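Clostripain-related protein (PDB 6N9J) is a secreted clostripain-family (C11) cysteine protease of a gut commensal that probably cleaves peptide bonds and is captured here with an irreversible peptide inhibitor. Local coordinates at residues L31-E36 / A191-V196; Q39-N44 / V196-F201; Q164-V169 / V344-L349. All blocks are in the same frame, centred on the assembly; numbering follows the deposited sequence.

Interaction 1: residues L31-E36 / A191-V196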
ATOM      1  N   LEU A  31       1.751  12.346 -11.806  1.00 26.56           N
ATOM      2  CA  LEU A  31       2.493  12.140 -13.053  1.00 24.45           C
ATOM      3  C   LEU A  31       3.491  13.277 -13.287  1.00 21.66           C
ATOM      4  O   LEU A  31       4.651  13.028 -13.605  1.00 20.66           O
ATOM      5  CB  LEU A  31       1.550  12.011 -14.251  1.00 26.47           C
ATOM      6  CG  LEU A  31       2.268  11.929 -15.609  1.00 30.73           C
ATOM      7  CD1 LEU A  31       3.277  10.773 -15.654  1.00 31.30           C
ATOM      8  CD2 LEU A  31       1.263  11.820 -16.749  1.00 33.90           C
ATOM      9  N   ASN A  32       3.052  14.517 -13.107  1.00 21.51           N
ATOM     10  CA  ASN A  32       3.968  15.648 -13.193  1.00 23.46           C
ATOM     11  C   ASN A  32       5.114  15.568 -12.174  1.00 22.96           C
ATOM     12  O   ASN A  32       6.234  15.971 -12.468  1.00 22.77           O
ATOM     13  CB  ASN A  32       3.205  16.964 -13.015  1.00 26.58           C
ATOM     14  CG  ASN A  32       2.301  17.272 -14.187  1.00 30.79           C
ATOM     15  OD1 ASN A  32       2.497  16.755 -15.285  1.00 30.29           O
ATOM     16  ND2 ASN A  32       1.306  18.124 -13.964  1.00 34.67           N
ATOM     17  N   GLU A  33       4.827  15.061 -10.975  1.00 21.57           N
ATOM     18  CA  GLU A  33       5.857  14.864  -9.961  1.00 23.87           C
ATOM     19  C   GLU A  33       6.844  13.805 -10.411  1.00 21.30           C
ATOM     20  O   GLU A  33       8.047  13.958 -10.218  1.00 23.69           O
ATOM     21  CB  GLU A  33       5.251  14.449  -8.612  1.00 26.46           C
ATOM     22  CG  GLU A  33       4.356  15.492  -7.949  1.00 31.24           C
ATOM     23  CD  GLU A  33       3.740  15.007  -6.638  1.00 31.06           C
ATOM     24  OE1 GLU A  33       3.942  13.834  -6.261  1.00 27.86           O
ATOM     25  OE2 GLU A  33       3.048  15.816  -5.987  1.00 33.75           O
ATOM     26  N   MET A  34       6.325  12.730 -11.002  1.00 17.33           N
ATOM     27  CA  MET A  34       7.160  11.633 -11.476  1.00 17.02           C
ATOM     28  C   MET A  34       8.140  12.139 -12.514  1.00 21.66           C
ATOM     29  O   MET A  34       9.301  11.747 -12.516  1.00 22.87           O
ATOM     30  CB  MET A  34       6.322  10.489 -12.073  1.00 16.51           C
ATOM     31  CG  MET A  34       5.449   9.720 -11.091  1.00 18.83           C
ATOM     32  SD  MET A  34       4.446   8.413 -11.842  1.00 15.21           S
ATOM     33  CE  MET A  34       2.995   8.497 -10.805  1.00 24.83           C
ATOM     34  N   ILE A  35       7.661  13.013 -13.394  1.00 22.81           N
ATOM     35  CA  ILE A  35       8.465  13.553 -14.482  1.00 24.56           C
ATOM     36  C   ILE A  35       9.606  14.414 -13.937  1.00 27.74           C
ATOM     37  O   ILE A  35      10.730  14.358 -14.440  1.00 26.31           O
ATOM     38  CB  ILE A  35       7.590  14.366 -15.462  1.00 23.90           C
ATOM     39  CG1 ILE A  35       6.640  13.423 -16.210  1.00 22.80           C
ATOM     40  CG2 ILE A  35       8.453  15.174 -16.442  1.00 24.53           C
ATOM     41  CD1 ILE A  35       5.770  14.101 -17.271  1.00 23.29           C
ATOM     42  N   GLU A  36       9.328  15.188 -12.894  1.00 27.51           N
ATOM     43  CA  GLU A  36      10.377  15.938 -12.219  1.00 29.41           C
ATOM     44  C   GLU A  36      11.391  15.005 -11.536  1.00 27.41           C
ATOM     45  O   GLU A  36      12.583  15.297 -11.492  1.00 27.66           O
ATOM     46  CB  GLU A  36       9.776  16.895 -11.189  1.00 33.81           C
ATOM     47  CG  GLU A  36      10.802  17.773 -10.495  1.00 41.29           C
ATOM     48  CD  GLU A  36      10.224  18.507  -9.301  1.00 48.85           C
ATOM     49  OE1 GLU A  36       8.982  18.540  -9.161  1.00 49.63           O
ATOM     50  OE2 GLU A  36      11.015  19.049  -8.495  1.00 52.90           O
ATOM     51  N   ALA A 191       1.944   9.923  -2.582  1.00 21.36           N
ATOM     52  CA  ALA A 191       3.381  10.117  -2.530  1.00 23.26           C
ATOM     53  C   ALA A 191       3.805  11.429  -3.175  1.00 24.97           C
ATOM     54  O   ALA A 191       3.161  11.919  -4.101  1.00 25.16           O
ATOM     55  CB  ALA A 191       4.104   8.944  -3.199  1.00 22.82           C
ATOM     56  N   PRO A 192       4.885  12.017  -2.647  1.00 26.93           N
ATOM     57  CA  PRO A 192       5.668  13.080  -3.286  1.00 24.85           C
ATOM     58  C   PRO A 192       6.642  12.474  -4.306  1.00 25.94           C
ATOM     59  O   PRO A 192       7.828  12.231  -4.013  1.00 20.78           O
ATOM     60  CB  PRO A 192       6.407  13.712  -2.111  1.00 24.41           C
ATOM     61  CG  PRO A 192       6.606  12.550  -1.154  1.00 23.21           C
ATOM     62  CD  PRO A 192       5.349  11.730  -1.276  1.00 24.29           C
ATOM     63  N   TYR A 193       6.141  12.234  -5.515  1.00 28.88           N
ATOM     64  CA  TYR A 193       6.876  11.429  -6.482  1.00 26.03           C
ATOM     65  C   TYR A 193       8.103  12.130  -7.021  1.00 25.56           C
ATOM     66  O   TYR A 193       8.887  11.532  -7.757  1.00 28.08           O
ATOM     67  CB  TYR A 193       5.960  11.013  -7.627  1.00 26.83           C
ATOM     68  CG  TYR A 193       5.035   9.893  -7.225  1.00 22.84           C
ATOM     69  CD1 TYR A 193       5.511   8.591  -7.123  1.00 21.79           C
ATOM     70  CD2 TYR A 193       3.702  10.135  -6.935  1.00 18.51           C
ATOM     71  CE1 TYR A 193       4.688   7.559  -6.746  1.00 24.21           C
ATOM     72  CE2 TYR A 193       2.857   9.099  -6.555  1.00 19.93           C
ATOM     73  CZ  TYR A 193       3.360   7.815  -6.457  1.00 23.84           C
ATOM     74  OH  TYR A 193       2.559   6.768  -6.078  1.00 23.42           O
ATOM     75  N   GLU A 194       8.283  13.393  -6.652  1.00 21.73           N
ATOM     76  CA  GLU A 194       9.492  14.099  -7.038  1.00 22.03           C
ATOM     77  C   GLU A 194      10.703  13.615  -6.232  1.00 19.11           C
ATOM     78  O   GLU A 194      11.841  13.795  -6.663  1.00 18.25           O
ATOM     79  CB  GLU A 194       9.311  15.611  -6.877  1.00 27.70           C
ATOM     80  CG  GLU A 194       9.329  16.108  -5.447  1.00 30.73           C
ATOM     81  CD  GLU A 194       7.977  16.048  -4.743  1.00 34.16           C
ATOM     82  OE1 GLU A 194       7.021  15.403  -5.245  1.00 33.43           O
ATOM     83  OE2 GLU A 194       7.877  16.668  -3.664  1.00 37.80           O
ATOM     84  N   VAL A 195      10.473  13.003  -5.067  1.00 18.73           N
ATOM     85  CA  VAL A 195      11.578  12.395  -4.314  1.00 18.33           C
ATOM     86  C   VAL A 195      11.417  10.882  -4.135  1.00 14.62           C
ATOM     87  O   VAL A 195      12.391  10.186  -3.902  1.00 15.60           O
ATOM     88  CB  VAL A 195      11.767  13.037  -2.919  1.00 20.72           C
ATOM     89  CG1 VAL A 195      12.536  14.352  -3.036  1.00 21.69           C
ATOM     90  CG2 VAL A 195      10.418  13.213  -2.185  1.00 19.12           C
ATOM     91  N   VAL A 196      10.202  10.366  -4.269  1.00 16.44           N
ATOM     92  CA  VAL A 196       9.999   8.921  -4.217  1.00 16.53           C
ATOM     93  C   VAL A 196      10.532   8.218  -5.483  1.00 20.34           C
ATOM     94  O   VAL A 196      11.082   7.117  -5.393  1.00 21.95           O
ATOM     95  CB  VAL A 196       8.509   8.570  -4.005  1.00 15.88           C
ATOM     96  CG1 VAL A 196       8.235   7.107  -4.361  1.00 14.56           C
ATOM     97  CG2 VAL A 196       8.106   8.848  -2.558  1.00 16.64           C
TER
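Glu33 pushes a carboxylate oxygen in among other acceptors: its OE1 sits 3.0 Å from the carbonyl oxygen Ala191 O, a pair that is not hydrogen-bonded. Helix 24-37 here meets the start of helix 193-200 against one side of the central sheet of the alpha/beta fold expected of a clan CD (caspase-like) peptidase, Met34 touching strand 9-18 and Tyr193 touching strand 105-110. Compensation comes from the backbone N of Tyr193, just after Pro192 at the N-cap position, which donates to Glu33 OE1 at 2.8 Å with an N-H...O angle of 160°. The N-H arrives from above the carboxylate plane, 37° out of it. Like-charged Glu194 OE1 is 3.6 Å from Glu33 OE1, and Asp30 adds another nearby negative charge, so the pKa of Glu33 may be raised, while the N-terminal end of helix 193-200 would probably lower it. The extended Glu33 chain carries the oxygen to that helix start.

The backbones are close too: Glu194 CA makes a CH...O contact of 3.5 Å with Glu33 O. Beside this polar side, Met34 CG packs on Tyr193 CB at 3.7 Å. A bend at chi3 (-146°) swings Met34 CE over the ring of Tyr193, a CH-pi contact, with SD above the same ring in a more distant Met-aromatic contact. Tyr193 OH is held by Asp159, whose OD2 also takes Ala191 N. Met34 CE stands 4.2 Å from the Tyr193 ring centroid, almost on the normal, and Ala191 CB lies against the opposite face.

Interaction 2: residues Q39-N44 / V196-F201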
ATOM      1  N   GLN A  39      14.677  13.438 -13.290  1.00 31.86           N
ATOM      2  CA  GLN A  39      15.885  14.236 -13.470  1.00 36.12           C
ATOM      3  C   GLN A  39      17.080  13.661 -12.710  1.00 39.52           C
ATOM      4  O   GLN A  39      18.219  13.766 -13.163  1.00 43.15           O
ATOM      5  CB  GLN A  39      15.639  15.687 -13.045  1.00 37.82           C
ATOM      6  CG  GLN A  39      14.637  16.428 -13.929  1.00 40.65           C
ATOM      7  CD  GLN A  39      15.148  16.633 -15.353  1.00 44.46           C
ATOM      8  OE1 GLN A  39      16.336  16.453 -15.632  1.00 48.70           O
ATOM      9  NE2 GLN A  39      14.248  17.009 -16.260  1.00 42.05           N
ATOM     10  N   SER A  40      16.822  13.042 -11.565  1.00 37.32           N
ATOM     11  CA  SER A  40      17.893  12.456 -10.771  1.00 38.10           C
ATOM     12  C   SER A  40      18.069  10.977 -11.091  1.00 35.03           C
ATOM     13  O   SER A  40      18.803  10.272 -10.406  1.00 37.12           O
ATOM     14  CB  SER A  40      17.608  12.630  -9.281  1.00 40.61           C
ATOM     15  OG  SER A  40      17.178  13.950  -9.000  1.00 44.70           O
ATOM     16  N   VAL A  41      17.374  10.504 -12.120  1.00 30.34           N
ATOM     17  CA  VAL A  41      17.436   9.095 -12.498  1.00 25.60           C
ATOM     18  C   VAL A  41      18.095   8.928 -13.862  1.00 28.63           C
ATOM     19  O   VAL A  41      17.770   9.650 -14.797  1.00 31.12           O
ATOM     20  CB  VAL A  41      16.036   8.451 -12.545  1.00 23.13           C
ATOM     21  CG1 VAL A  41      16.149   6.966 -12.892  1.00 22.55           C
ATOM     22  CG2 VAL A  41      15.296   8.635 -11.220  1.00 21.00           C
ATOM     23  N   ASP A  42      19.021   7.979 -13.966  1.00 31.88           N
ATOM     24  CA  ASP A  42      19.643   7.627 -15.238  1.00 35.55           C
ATOM     25  C   ASP A  42      18.784   6.600 -15.982  1.00 37.51           C
ATOM     26  O   ASP A  42      18.801   5.416 -15.648  1.00 34.70           O
ATOM     27  CB  ASP A  42      21.056   7.083 -15.003  1.00 39.03           C
ATOM     28  CG  ASP A  42      21.795   6.746 -16.303  1.00 44.84           C
ATOM     29  OD1 ASP A  42      21.329   7.133 -17.402  1.00 45.30           O
ATOM     30  OD2 ASP A  42      22.872   6.108 -16.214  1.00 47.56           O
ATOM     31  N   ASP A  43      18.050   7.058 -16.997  1.00 42.75           N
ATOM     32  CA  ASP A  43      17.120   6.203 -17.742  1.00 45.90           C
ATOM     33  C   ASP A  43      17.819   5.207 -18.687  1.00 46.12           C
ATOM     34  O   ASP A  43      17.153   4.444 -19.391  1.00 44.64           O
ATOM     35  CB  ASP A  43      16.123   7.066 -18.539  1.00 49.10           C
ATOM     36  CG  ASP A  43      16.813   8.063 -19.467  1.00 54.77           C
ATOM     37  OD1 ASP A  43      17.841   8.645 -19.060  1.00 57.08           O
ATOM     38  OD2 ASP A  43      16.331   8.262 -20.606  1.00 55.77           O
ATOM     39  N   ASN A  44      19.150   5.210 -18.703  1.00 45.19           N
ATOM     40  CA  ASN A  44      19.899   4.211 -19.457  1.00 44.87           C
ATOM     41  C   ASN A  44      19.721   2.809 -18.879  1.00 44.38           C
ATOM     42  O   ASN A  44      19.741   1.820 -19.614  1.00 46.95           O
ATOM     43  CB  ASN A  44      21.390   4.555 -19.489  1.00 46.84           C
ATOM     44  CG  ASN A  44      21.698   5.755 -20.351  1.00 48.38           C
ATOM     45  OD1 ASN A  44      21.022   6.011 -21.350  1.00 46.21           O
ATOM     46  ND2 ASN A  44      22.736   6.499 -19.974  1.00 51.10           N
ATOM     47  N   VAL A 196      10.202  10.366  -4.269  1.00 16.44           N
ATOM     48  CA  VAL A 196       9.999   8.921  -4.217  1.00 16.53           C
ATOM     49  C   VAL A 196      10.532   8.218  -5.483  1.00 20.34           C
ATOM     50  O   VAL A 196      11.082   7.117  -5.393  1.00 21.95           O
ATOM     51  CB  VAL A 196       8.509   8.570  -4.005  1.00 15.88           C
ATOM     52  CG1 VAL A 196       8.235   7.107  -4.361  1.00 14.56           C
ATOM     53  CG2 VAL A 196       8.106   8.848  -2.558  1.00 16.64           C
ATOM     54  N   VAL A 197      10.414   8.855  -6.651  1.00 21.64           N
ATOM     55  CA  VAL A 197      10.848   8.216  -7.913  1.00 17.79           C
ATOM     56  C   VAL A 197      12.340   7.848  -7.919  1.00 15.01           C
ATOM     57  O   VAL A 197      12.674   6.721  -8.270  1.00 14.50           O
ATOM     58  CB  VAL A 197      10.519   9.093  -9.165  1.00 18.91           C
ATOM     59  CG1 VAL A 197      11.506   8.829 -10.325  1.00 15.75           C
ATOM     60  CG2 VAL A 197       9.096   8.836  -9.621  1.00 20.23           C
ATOM     61  N   PRO A 198      13.238   8.775  -7.527  1.00 15.20           N
ATOM     62  CA  PRO A 198      14.624   8.295  -7.453  1.00 19.19           C
ATOM     63  C   PRO A 198      14.817   7.181  -6.411  1.00 21.27           C
ATOM     64  O   PRO A 198      15.657   6.302  -6.607  1.00 21.03           O
ATOM     65  CB  PRO A 198      15.417   9.554  -7.061  1.00 19.38           C
ATOM     66  CG  PRO A 198      14.546  10.704  -7.465  1.00 16.66           C
ATOM     67  CD  PRO A 198      13.141  10.219  -7.234  1.00 15.71           C
ATOM     68  N   ALA A 199      14.035   7.195  -5.334  1.00 20.99           N
ATOM     69  CA  ALA A 199      14.153   6.150  -4.312  1.00 18.68           C
ATOM     70  C   ALA A 199      13.650   4.799  -4.836  1.00 15.97           C
ATOM     71  O   ALA A 199      14.120   3.750  -4.404  1.00 14.21           O
ATOM     72  CB  ALA A 199      13.395   6.554  -3.035  1.00 17.20           C
ATOM     73  N   LEU A 200      12.711   4.828  -5.780  1.00 15.57           N
ATOM     74  CA  LEU A 200      12.229   3.599  -6.423  1.00 16.65           C
ATOM     75  C   LEU A 200      13.366   2.848  -7.144  1.00 19.49           C
ATOM     76  O   LEU A 200      13.277   1.634  -7.370  1.00 18.59           O
ATOM     77  CB  LEU A 200      11.123   3.905  -7.441  1.00 15.34           C
ATOM     78  CG  LEU A 200       9.799   4.603  -7.119  1.00 13.55           C
ATOM     79  CD1 LEU A 200       9.065   4.891  -8.443  1.00 13.14           C
ATOM     80  CD2 LEU A 200       8.936   3.750  -6.210  1.00 14.75           C
ATOM     81  N   PHE A 201      14.419   3.583  -7.510  1.00 14.14           N
ATOM     82  CA  PHE A 201      15.526   3.018  -8.277  1.00 16.38           C
ATOM     83  C   PHE A 201      16.817   3.004  -7.475  1.00 19.93           C
ATOM     84  O   PHE A 201      17.892   2.771  -8.028  1.00 18.82           O
ATOM     85  CB  PHE A 201      15.743   3.798  -9.589  1.00 15.66           C
ATOM     86  CG  PHE A 201      14.538   3.811 -10.489  1.00 16.04           C
ATOM     87  CD1 PHE A 201      14.221   2.707 -11.260  1.00 18.06           C
ATOM     88  CD2 PHE A 201      13.718   4.930 -10.563  1.00 17.61           C
ATOM     89  CE1 PHE A 201      13.108   2.721 -12.094  1.00 18.85           C
ATOM     90  CE2 PHE A 201      12.594   4.947 -11.384  1.00 16.56           C
ATOM     91  CZ  PHE A 201      12.289   3.840 -12.150  1.00 17.52           C
TER
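A small apolar seam joins the loop that follows helix 24-37 to helix 193-200 where a proline kinks it, and Val41 is the side chain that closes it against Val197, Pro198 and Phe201. The kink falls where the ring nitrogen of Pro198 can give no bond to the preceding turn. The two methyls of Val41 divide most of the work. Val41 CG1, anti to the backbone N (chi1 -178°), lies 3.9 Å from Phe201 CD2, whereas Val41 CG2 takes the helix side and comes within 3.8 Å of Pro198 CA. Val41 CG2 also meets Val197 CG1 at 3.9 Å, the two side chains crossing at about a right angle, and comes to 4.1 Å from Phe201 CD2. Ser40 adds a looser touch, its CB 4.0 Å from Pro198 CG. No hydrogen bond passes between the two segments; van der Waals packing holds them. The loop keeps its own shape: Asp42 OD1 accepts from Asn44 N at 3.2 Å, an Asx turn in which the N-H comes from well above the carboxylate plane. Lys65 NZ hydrogen-bonds to Val41 O and so holds the loop from outside. Strand 46-53 borders the seam, with Asn46 touching Val41 and Phe201, and Leu48 touching Val197 and Phe201; strand 9-18 meets Phe201 through Val13, and helix 206-221 packs on Ala199 and Leu200.

Interaction 3: residues Q164-V169 / V344-L349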
ATOM      1  N   GLN A 164      -1.357  -1.602   4.684  1.00 12.21           N
ATOM      2  CA  GLN A 164      -0.315  -2.184   5.533  1.00 15.68           C
ATOM      3  C   GLN A 164      -0.971  -2.992   6.674  1.00 17.80           C
ATOM      4  O   GLN A 164      -0.856  -2.660   7.860  1.00 14.97           O
ATOM      5  CB  GLN A 164       0.626  -1.103   6.074  1.00 18.21           C
ATOM      6  CG  GLN A 164       1.993  -1.623   6.554  1.00 19.32           C
ATOM      7  CD  GLN A 164       2.964  -1.963   5.414  1.00 20.61           C
ATOM      8  OE1 GLN A 164       2.560  -2.417   4.345  1.00 22.58           O
ATOM      9  NE2 GLN A 164       4.252  -1.746   5.652  1.00 19.11           N
ATOM     10  N   SER A 165      -1.665  -4.049   6.248  1.00 19.55           N
ATOM     11  CA  SER A 165      -2.361  -5.026   7.071  1.00 18.45           C
ATOM     12  C   SER A 165      -1.621  -6.365   7.021  1.00 18.29           C
ATOM     13  O   SER A 165      -1.159  -6.782   5.951  1.00 19.06           O
ATOM     14  CB  SER A 165      -3.811  -5.160   6.570  1.00 17.45           C
ATOM     15  OG  SER A 165      -4.282  -6.494   6.591  1.00 17.90           O
ATOM     16  N   VAL A 166      -1.503  -7.029   8.169  1.00 15.58           N
ATOM     17  CA  VAL A 166      -0.746  -8.271   8.260  1.00 15.05           C
ATOM     18  C   VAL A 166      -1.446  -9.363   7.456  1.00 17.20           C
ATOM     19  O   VAL A 166      -0.798 -10.279   6.943  1.00 18.00           O
ATOM     20  CB  VAL A 166      -0.550  -8.720   9.749  1.00 20.98           C
ATOM     21  CG1 VAL A 166      -1.847  -9.213  10.338  1.00 19.88           C
ATOM     22  CG2 VAL A 166       0.533  -9.801   9.883  1.00 19.78           C
ATOM     23  N   GLU A 167      -2.769  -9.254   7.330  1.00 15.42           N
ATOM     24  CA  GLU A 167      -3.549 -10.198   6.529  1.00 17.94           C
ATOM     25  C   GLU A 167      -3.234 -10.069   5.032  1.00 20.13           C
ATOM     26  O   GLU A 167      -3.112 -11.065   4.321  1.00 21.99           O
ATOM     27  CB  GLU A 167      -5.048  -9.985   6.768  1.00 19.40           C
ATOM     28  CG  GLU A 167      -5.520 -10.346   8.183  1.00 23.08           C
ATOM     29  CD  GLU A 167      -5.428  -9.190   9.170  1.00 24.05           C
ATOM     30  OE1 GLU A 167      -4.869  -8.125   8.803  1.00 21.36           O
ATOM     31  OE2 GLU A 167      -5.912  -9.356  10.325  1.00 24.58           O
ATOM     32  N   VAL A 168      -3.112  -8.832   4.564  1.00 18.21           N
ATOM     33  CA  VAL A 168      -2.833  -8.557   3.158  1.00 19.31           C
ATOM     34  C   VAL A 168      -1.414  -8.956   2.788  1.00 18.40           C
ATOM     35  O   VAL A 168      -1.183  -9.649   1.802  1.00 21.63           O
ATOM     36  CB  VAL A 168      -3.032  -7.064   2.841  1.00 18.62           C
ATOM     37  CG1 VAL A 168      -2.645  -6.760   1.395  1.00 18.67           C
ATOM     38  CG2 VAL A 168      -4.479  -6.633   3.143  1.00 16.50           C
ATOM     39  N   VAL A 169      -0.464  -8.484   3.580  1.00 16.63           N
ATOM     40  CA  VAL A 169       0.942  -8.762   3.358  1.00 17.41           C
ATOM     41  C   VAL A 169       1.231 -10.273   3.457  1.00 19.22           C
ATOM     42  O   VAL A 169       2.000 -10.811   2.655  1.00 17.42           O
ATOM     43  CB  VAL A 169       1.825  -7.973   4.354  1.00 18.63           C
ATOM     44  CG1 VAL A 169       3.266  -8.371   4.205  1.00 23.03           C
ATOM     45  CG2 VAL A 169       1.670  -6.462   4.134  1.00 15.08           C
ATOM     46  N   VAL A 344       1.665  -1.688  11.795  1.00 24.17           N
ATOM     47  CA  VAL A 344       0.907  -2.742  11.115  1.00 24.12           C
ATOM     48  C   VAL A 344      -0.485  -2.918  11.732  1.00 23.99           C
ATOM     49  O   VAL A 344      -0.644  -2.844  12.951  1.00 26.67           O
ATOM     50  CB  VAL A 344       1.663  -4.098  11.152  1.00 24.11           C
ATOM     51  CG1 VAL A 344       0.906  -5.164  10.357  1.00 23.74           C
ATOM     52  CG2 VAL A 344       3.055  -3.938  10.586  1.00 25.85           C
ATOM     53  N   SER A 345      -1.496  -3.130  10.895  1.00 21.90           N
ATOM     54  CA  SER A 345      -2.852  -3.334  11.414  1.00 23.30           C
ATOM     55  C   SER A 345      -3.258  -4.797  11.350  1.00 21.61           C
ATOM     56  O   SER A 345      -2.602  -5.613  10.700  1.00 22.15           O
ATOM     57  CB  SER A 345      -3.879  -2.494  10.650  1.00 20.19           C
ATOM     58  OG  SER A 345      -4.278  -3.156   9.461  1.00 17.94           O
ATOM     59  N   THR A 346      -4.354  -5.109  12.027  1.00 19.67           N
ATOM     60  CA  THR A 346      -4.907  -6.446  12.060  1.00 19.39           C
ATOM     61  C   THR A 346      -6.404  -6.356  12.336  1.00 21.59           C
ATOM     62  O   THR A 346      -6.894  -5.348  12.863  1.00 18.68           O
ATOM     63  CB  THR A 346      -4.235  -7.319  13.151  1.00 25.16           C
ATOM     64  OG1 THR A 346      -4.723  -8.665  13.078  1.00 24.00           O
ATOM     65  CG2 THR A 346      -4.538  -6.767  14.536  1.00 27.78           C
ATOM     66  N   TYR A 347      -7.128  -7.411  11.978  1.00 21.86           N
ATOM     67  CA  TYR A 347      -8.519  -7.533  12.366  1.00 22.69           C
ATOM     68  C   TYR A 347      -8.631  -8.273  13.707  1.00 24.25           C
ATOM     69  O   TYR A 347      -7.976  -9.300  13.925  1.00 25.60           O
ATOM     70  CB  TYR A 347      -9.307  -8.257  11.285  1.00 23.13           C
ATOM     71  CG  TYR A 347     -10.777  -8.352  11.577  1.00 22.24           C
ATOM     72  CD1 TYR A 347     -11.561  -7.206  11.652  1.00 21.66           C
ATOM     73  CD2 TYR A 347     -11.388  -9.579  11.765  1.00 25.45           C
ATOM     74  CE1 TYR A 347     -12.909  -7.280  11.920  1.00 24.46           C
ATOM     75  CE2 TYR A 347     -12.746  -9.666  12.035  1.00 26.63           C
ATOM     76  CZ  TYR A 347     -13.499  -8.513  12.109  1.00 27.95           C
ATOM     77  OH  TYR A 347     -14.848  -8.591  12.379  1.00 33.08           O
ATOM     78  N   ILE A 348      -9.449  -7.740  14.607  1.00 19.66           N
ATOM     79  CA  ILE A 348      -9.724  -8.422  15.871  1.00 23.19           C
ATOM     80  C   ILE A 348     -11.058  -9.151  15.783  1.00 27.23           C
ATOM     81  O   ILE A 348     -12.112  -8.510  15.778  1.00 30.67           O
ATOM     82  CB  ILE A 348      -9.747  -7.436  17.043  1.00 21.13           C
ATOM     83  CG1 ILE A 348      -8.357  -6.821  17.250  1.00 21.70           C
ATOM     84  CG2 ILE A 348     -10.259  -8.115  18.301  1.00 22.97           C
ATOM     85  CD1 ILE A 348      -8.329  -5.695  18.274  1.00 24.25           C
ATOM     86  N   LEU A 349     -11.016 -10.478  15.687  1.00 28.57           N
ATOM     87  CA  LEU A 349     -12.241 -11.274  15.586  1.00 33.82           C
ATOM     88  C   LEU A 349     -13.182 -10.956  16.735  1.00 38.80           C
ATOM     89  O   LEU A 349     -12.797 -11.013  17.899  1.00 40.87           O
ATOM     90  CB  LEU A 349     -11.925 -12.770  15.566  1.00 35.22           C
ATOM     91  CG  LEU A 349     -11.229 -13.266  14.293  1.00 36.61           C
ATOM     92  CD1 LEU A 349     -10.609 -14.639  14.514  1.00 37.81           C
ATOM     93  CD2 LEU A 349     -12.207 -13.297  13.126  1.00 35.44           C
TER
HETATM   94  O   HOH W   1      -5.990  -5.359   9.021  1.00 16.61           O
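Glu167 reaches across from the first turn of helix 166-171 to Thr346 and Tyr347. Its CB points toward the strand, CG lies anti to the carbonyl carbon, and a bend at chi2 (89°) then turns the carboxylate, bringing Glu167 CD to 3.7 Å from Tyr347 N. Glu167 OE1 faces back to Ser165, accepting from Ser165 OG at 2.8 Å; it also lies against Thr346 CA and accepts a hydrogen bond from water 1, which is hydrogen-bonded to Ser345 OG. Glu167 OE2 receives Tyr347 N at 2.8 Å along a nearly straight bond (175°) on its syn side. Thr346 OG1 is 3.1 Å from Glu167 OE2, and Tyr360 OH is hydrogen-bonded to Glu167 OE2 as well.

Ser165 is the N-cap residue of the helix; its OG accepts a weak capping bond from Val168 N. Next to the carboxylate, Ser165 and Ser345 form a single beta bridge: Ser345 N gives to Gln164 O at 3.1 Å, and Ser345 O accepts from Val166 N. Val166 CB packs on Val344 CG1. With donors at both oxygens and a helix start close by, the buried Glu167 carboxylate is probably ionised and fixed in rotation, tying segment 344-349 to helix 166-171.

How the interactions relate
Interactions 1 and 2 are neighbours on helix 193-200: they share Val196, their centres are 10 Å apart, and they touch where Met34 CA meets Val197 CG2 at 3.9 Å. Together they fasten helix 24-37 and the loop after it to successive turns of one partner helix. Interaction 3 stands on the other side of the chain's centre, its centre 29 Å from that of interaction 1 and 31 Å from that of interaction 2, with nearest atoms about 14 Å from either. Strand 155-159 relates the two sides: Tyr193 of interaction 1 bonds to its Asp159, and segment 164-169 follows it shortly, probably near the catalytic region, as in clan CD relatives, whose catalytic residues follow central parallel strands.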